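Local coordinates for putative uncharacterized protein Ta1305 (Thermoplasma acidophilum, PDB 4RKS) that phosphorylates (R)-mevalonate at its 3-hydroxyl with ATP, in an alternative mevalonate route to isopentenyl diphosphate found in extreme acidophiles, at residues R66-Y80 against F108-I122. Sequence-based numbering, arbitrary orientation.
Sequences RSETRIYADEATHIY and FGTKTVSYSSQNFGI
Three adjacent strands of the N-terminal domain meet here, and the middle one, 113-120, carries part of the ATP site. It pairs antiparallel with strand 66-73, from Arg66 opposite Phe120 to Ala73 opposite Val113. Its other edge pairs parallel with 79-80; Tyr115 N bonds to His78 O (2.9 Å), just before that strand. The chain turns back between the two outer strands, and Ser114 OG ties that turn down. This hydroxyl donates to Asp74 OD2 (2.6 Å), on the anti side of the carboxylate, and accepts from His78 N (2.8 Å). Ser114 CB lies over one face of the Tyr72 ring, 3.8 Å from the ring centroid, in a CH-pi contact. Tyr72 CG sits between its own backbone N and carbonyl carbon (chi1 56°), which folds the ring across the serine. On the same sheet face, at the far end, the Arg66 guanidinium stacks flat on Phe120. The planes are 12° apart and Arg66 CZ is 4.0 Å from the ring centroid, a cation-pi contact. In a salt bridge, Glu68 OE2 accepts from Arg66 NE and Arg66 NH2, from above one face of its carboxylate; with the stack this limits guanidinium rotation. In this GHMP kinase the opposite sheet face packs on helices 92-99, 101-108 and 128-141. There the edge of the Tyr115 ring meets Thr69 OG1 and, at CD2, Ile79 CG2 (3.7 Å); Thr69 OG1 itself bonds to Ser133. Ile71 CG2 packs on Val113 CB at 3.9 Å. Further along, Ser67 OG donates to Asn119 OD1, while Asn119 ND2 bonds to Leu123 O. Asn119 is one of the ATP-binding residues Tyr115 to Asn119; its side chain lies about 4 Å from that of ATP-binding Ser127.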
# COMPACT_ATOMS: atom_id res chain seq x y z
N ARG A 66 10.89 4.41 -1.07
CA ARG A 66 10.43 4.79 0.26
C ARG A 66 9.80 6.18 0.29
O ARG A 66 9.97 6.96 -0.66
CB ARG A 66 11.60 4.78 1.23
CG ARG A 66 12.57 5.93 0.97
CD ARG A 66 13.94 5.59 1.52
NE ARG A 66 14.84 6.74 1.58
CZ ARG A 66 15.56 7.18 0.56
NH1 ARG A 66 15.50 6.59 -0.63
NH2 ARG A 66 16.37 8.23 0.73
N SER A 67 9.09 6.47 1.39
CA SER A 67 8.65 7.83 1.69
C SER A 67 9.29 8.34 2.99
O SER A 67 9.20 7.68 4.03
CB SER A 67 7.13 7.89 1.78
OG SER A 67 6.69 9.23 1.89
N GLU A 68 9.94 9.51 2.93
CA GLU A 68 10.54 10.13 4.12
C GLU A 68 9.78 11.39 4.56
O GLU A 68 9.44 12.26 3.76
CB GLU A 68 12.00 10.50 3.88
CG GLU A 68 12.89 9.31 3.54
CD GLU A 68 14.35 9.71 3.44
OE1 GLU A 68 14.64 10.93 3.35
OE2 GLU A 68 15.21 8.80 3.46
N THR A 69 9.55 11.47 5.86
CA THR A 69 8.67 12.47 6.45
C THR A 69 9.40 13.27 7.51
O THR A 69 10.23 12.73 8.24
CB THR A 69 7.44 11.81 7.08
OG1 THR A 69 6.54 11.45 6.04
CG2 THR A 69 6.72 12.74 8.07
N ARG A 70 9.09 14.56 7.59
CA ARG A 70 9.59 15.43 8.65
C ARG A 70 8.41 16.23 9.22
O ARG A 70 7.72 16.96 8.49
CB ARG A 70 10.70 16.35 8.11
CG ARG A 70 11.17 17.48 9.02
CD ARG A 70 12.06 17.02 10.15
NE ARG A 70 13.08 16.08 9.71
CZ ARG A 70 13.93 15.45 10.53
NH1 ARG A 70 13.89 15.67 11.85
NH2 ARG A 70 14.81 14.59 10.03
N ILE A 71 8.15 16.05 10.51
CA ILE A 71 7.12 16.85 11.20
C ILE A 71 7.82 17.73 12.21
O ILE A 71 8.63 17.26 13.01
CB ILE A 71 6.07 15.96 11.88
CG1 ILE A 71 5.24 15.26 10.81
CG2 ILE A 71 5.17 16.80 12.82
CD1 ILE A 71 4.43 14.09 11.32
N TYR A 72 7.55 19.03 12.15
CA TYR A 72 8.34 19.98 12.93
C TYR A 72 7.50 21.13 13.45
O TYR A 72 6.52 21.54 12.82
CB TYR A 72 9.52 20.51 12.09
CG TYR A 72 9.11 21.14 10.77
CD1 TYR A 72 8.79 20.36 9.66
CD2 TYR A 72 9.03 22.52 10.63
CE1 TYR A 72 8.42 20.94 8.45
CE2 TYR A 72 8.66 23.11 9.43
CZ TYR A 72 8.36 22.31 8.34
OH TYR A 72 7.99 22.89 7.15
N ALA A 73 7.88 21.65 14.61
CA ALA A 73 7.24 22.86 15.16
C ALA A 73 7.35 24.00 14.15
O ALA A 73 8.38 24.13 13.48
CB ALA A 73 7.88 23.26 16.47
N ASP A 74 6.32 24.83 14.08
CA ASP A 74 6.27 25.89 13.07
C ASP A 74 5.34 27.03 13.52
O ASP A 74 4.59 26.88 14.48
CB ASP A 74 5.80 25.29 11.73
CG ASP A 74 6.25 26.11 10.53
OD1 ASP A 74 6.70 27.26 10.73
OD2 ASP A 74 6.14 25.61 9.39
N GLU A 75 5.43 28.20 12.88
CA GLU A 75 4.57 29.32 13.26
C GLU A 75 3.18 29.21 12.65
O GLU A 75 2.21 29.77 13.16
CB GLU A 75 5.20 30.66 12.84
CG GLU A 75 6.27 31.16 13.79
CD GLU A 75 7.64 30.60 13.48
OE1 GLU A 75 7.86 30.11 12.35
OE2 GLU A 75 8.51 30.66 14.38
N ALA A 76 3.10 28.49 11.53
CA ALA A 76 1.86 28.24 10.82
C ALA A 76 1.95 26.86 10.19
O ALA A 76 3.05 26.34 10.01
CB ALA A 76 1.62 29.31 9.77
N THR A 77 0.81 26.26 9.87
CA THR A 77 0.82 24.90 9.37
C THR A 77 1.05 24.86 7.85
O THR A 77 0.27 25.42 7.08
CB THR A 77 -0.47 24.18 9.72
OG1 THR A 77 -0.61 24.17 11.15
CG2 THR A 77 -0.45 22.74 9.21
N HIS A 78 2.14 24.22 7.45
CA HIS A 78 2.47 24.00 6.04
C HIS A 78 2.54 22.51 5.72
O HIS A 78 3.02 21.71 6.53
CB HIS A 78 3.82 24.63 5.67
CG HIS A 78 3.90 26.11 5.91
ND1 HIS A 78 3.64 27.04 4.93
CD2 HIS A 78 4.24 26.81 7.02
CE1 HIS A 78 3.80 28.25 5.43
NE2 HIS A 78 4.16 28.14 6.69
N ILE A 79 2.06 22.15 4.54
CA ILE A 79 2.15 20.79 4.02
C ILE A 79 2.95 20.85 2.73
O ILE A 79 2.59 21.61 1.83
CB ILE A 79 0.77 20.18 3.73
CG1 ILE A 79 -0.16 20.31 4.94
CG2 ILE A 79 0.92 18.75 3.24
CD1 ILE A 79 0.39 19.69 6.17
N TYR A 80 4.01 20.06 2.64
CA TYR A 80 4.84 20.03 1.44
C TYR A 80 4.98 18.61 0.89
O TYR A 80 5.27 17.68 1.65
CB TYR A 80 6.25 20.58 1.71
CG TYR A 80 6.31 22.04 2.09
CD1 TYR A 80 6.22 23.03 1.12
CD2 TYR A 80 6.49 22.43 3.41
CE1 TYR A 80 6.28 24.38 1.47
CE2 TYR A 80 6.54 23.76 3.77
CZ TYR A 80 6.43 24.74 2.80
OH TYR A 80 6.51 26.07 3.14
N PHE A 108 7.04 19.28 21.44
CA PHE A 108 7.64 20.45 20.79
C PHE A 108 7.36 21.77 21.49
O PHE A 108 8.01 22.77 21.21
CB PHE A 108 7.14 20.55 19.34
CG PHE A 108 7.55 19.41 18.46
CD1 PHE A 108 8.68 18.66 18.73
CD2 PHE A 108 6.80 19.09 17.33
CE1 PHE A 108 9.05 17.61 17.90
CE2 PHE A 108 7.17 18.06 16.50
CZ PHE A 108 8.30 17.31 16.79
N GLY A 109 6.37 21.79 22.39
CA GLY A 109 6.06 23.04 23.08
C GLY A 109 5.00 23.84 22.35
O GLY A 109 4.65 24.96 22.76
N THR A 110 4.47 23.27 21.27
CA THR A 110 3.42 23.91 20.49
C THR A 110 2.54 22.88 19.79
O THR A 110 2.99 21.79 19.44
CB THR A 110 4.00 24.90 19.46
OG1 THR A 110 2.96 25.42 18.64
CG2 THR A 110 5.02 24.21 18.57
N LYS A 111 1.26 23.22 19.62
CA LYS A 111 0.35 22.42 18.81
C LYS A 111 0.52 22.67 17.32
O LYS A 111 -0.02 21.92 16.51
CB LYS A 111 -1.11 22.71 19.18
CG LYS A 111 -1.50 22.39 20.60
CD LYS A 111 -2.94 22.83 20.87
CE LYS A 111 -3.39 22.48 22.28
NZ LYS A 111 -4.81 22.88 22.53
N THR A 112 1.22 23.74 16.95
CA THR A 112 1.32 24.08 15.53
C THR A 112 2.51 23.36 14.87
O THR A 112 3.66 23.65 15.18
CB THR A 112 1.47 25.60 15.32
OG1 THR A 112 0.36 26.27 15.90
CG2 THR A 112 1.51 25.93 13.83
N VAL A 113 2.23 22.40 13.98
CA VAL A 113 3.31 21.67 13.32
C VAL A 113 3.13 21.64 11.81
O VAL A 113 2.01 21.77 11.31
CB VAL A 113 3.45 20.20 13.82
CG1 VAL A 113 3.83 20.16 15.29
CG2 VAL A 113 2.16 19.38 13.54
N SER A 114 4.23 21.47 11.09
CA SER A 114 4.19 21.36 9.64
C SER A 114 4.67 19.96 9.19
O SER A 114 5.33 19.25 9.95
CB SER A 114 5.05 22.45 8.98
OG SER A 114 4.40 23.71 9.02
N TYR A 115 4.29 19.58 7.98
CA TYR A 115 4.57 18.25 7.44
C TYR A 115 5.30 18.38 6.10
O TYR A 115 4.84 19.07 5.21
CB TYR A 115 3.26 17.45 7.27
CG TYR A 115 3.32 16.19 6.40
CD1 TYR A 115 4.15 15.12 6.72
CD2 TYR A 115 2.51 16.08 5.28
CE1 TYR A 115 4.17 13.97 5.92
CE2 TYR A 115 2.52 14.94 4.49
CZ TYR A 115 3.34 13.90 4.80
OH TYR A 115 3.33 12.79 4.00
N SER A 116 6.43 17.70 5.98
CA SER A 116 7.22 17.72 4.76
C SER A 116 7.51 16.28 4.35
O SER A 116 8.01 15.47 5.13
CB SER A 116 8.52 18.51 4.95
OG SER A 116 9.30 18.49 3.76
N SER A 117 7.13 15.99 3.11
CA SER A 117 7.24 14.66 2.52
C SER A 117 8.25 14.65 1.36
O SER A 117 8.22 15.55 0.51
CB SER A 117 5.86 14.22 2.01
OG SER A 117 5.97 12.98 1.33
N GLN A 118 9.13 13.64 1.34
CA GLN A 118 9.98 13.36 0.18
C GLN A 118 9.84 11.89 -0.21
O GLN A 118 10.23 11.01 0.55
CB GLN A 118 11.45 13.71 0.46
CG GLN A 118 11.65 15.18 0.92
CD GLN A 118 13.11 15.63 0.95
OE1 GLN A 118 13.96 15.09 0.24
NE2 GLN A 118 13.41 16.65 1.76
N ASN A 119 9.25 11.65 -1.38
CA ASN A 119 9.10 10.31 -1.94
C ASN A 119 10.22 9.94 -2.92
O ASN A 119 10.65 10.76 -3.73
CB ASN A 119 7.76 10.19 -2.65
CG ASN A 119 6.59 10.22 -1.69
OD1 ASN A 119 6.78 10.37 -0.49
ND2 ASN A 119 5.38 10.09 -2.22
N PHE A 120 10.68 8.69 -2.85
CA PHE A 120 11.75 8.21 -3.72
C PHE A 120 11.33 6.92 -4.40
O PHE A 120 11.02 5.95 -3.73
CB PHE A 120 13.03 7.97 -2.92
CG PHE A 120 13.48 9.16 -2.13
CD1 PHE A 120 12.92 9.45 -0.89
CD2 PHE A 120 14.48 10.00 -2.62
CE1 PHE A 120 13.32 10.56 -0.17
CE2 PHE A 120 14.89 11.10 -1.89
CZ PHE A 120 14.30 11.38 -0.66
N GLY A 121 11.32 6.91 -5.73
CA GLY A 121 11.00 5.69 -6.46
C GLY A 121 9.51 5.42 -6.43
O GLY A 121 9.07 4.34 -6.79
N ILE A 122 8.77 6.42 -5.97
CA ILE A 122 7.32 6.49 -6.12
C ILE A 122 6.93 7.95 -6.40
O ILE A 122 7.73 8.86 -6.13
CB ILE A 122 6.56 5.96 -4.87
CG1 ILE A 122 7.09 6.62 -3.60
CG2 ILE A 122 6.66 4.45 -4.79
CD1 ILE A 122 6.58 5.97 -2.32
O HOH W 1 4.03 27.52 17.08
O HOH W 2 -0.29 22.04 12.96
O HOH W 3 8.60 18.15 0.93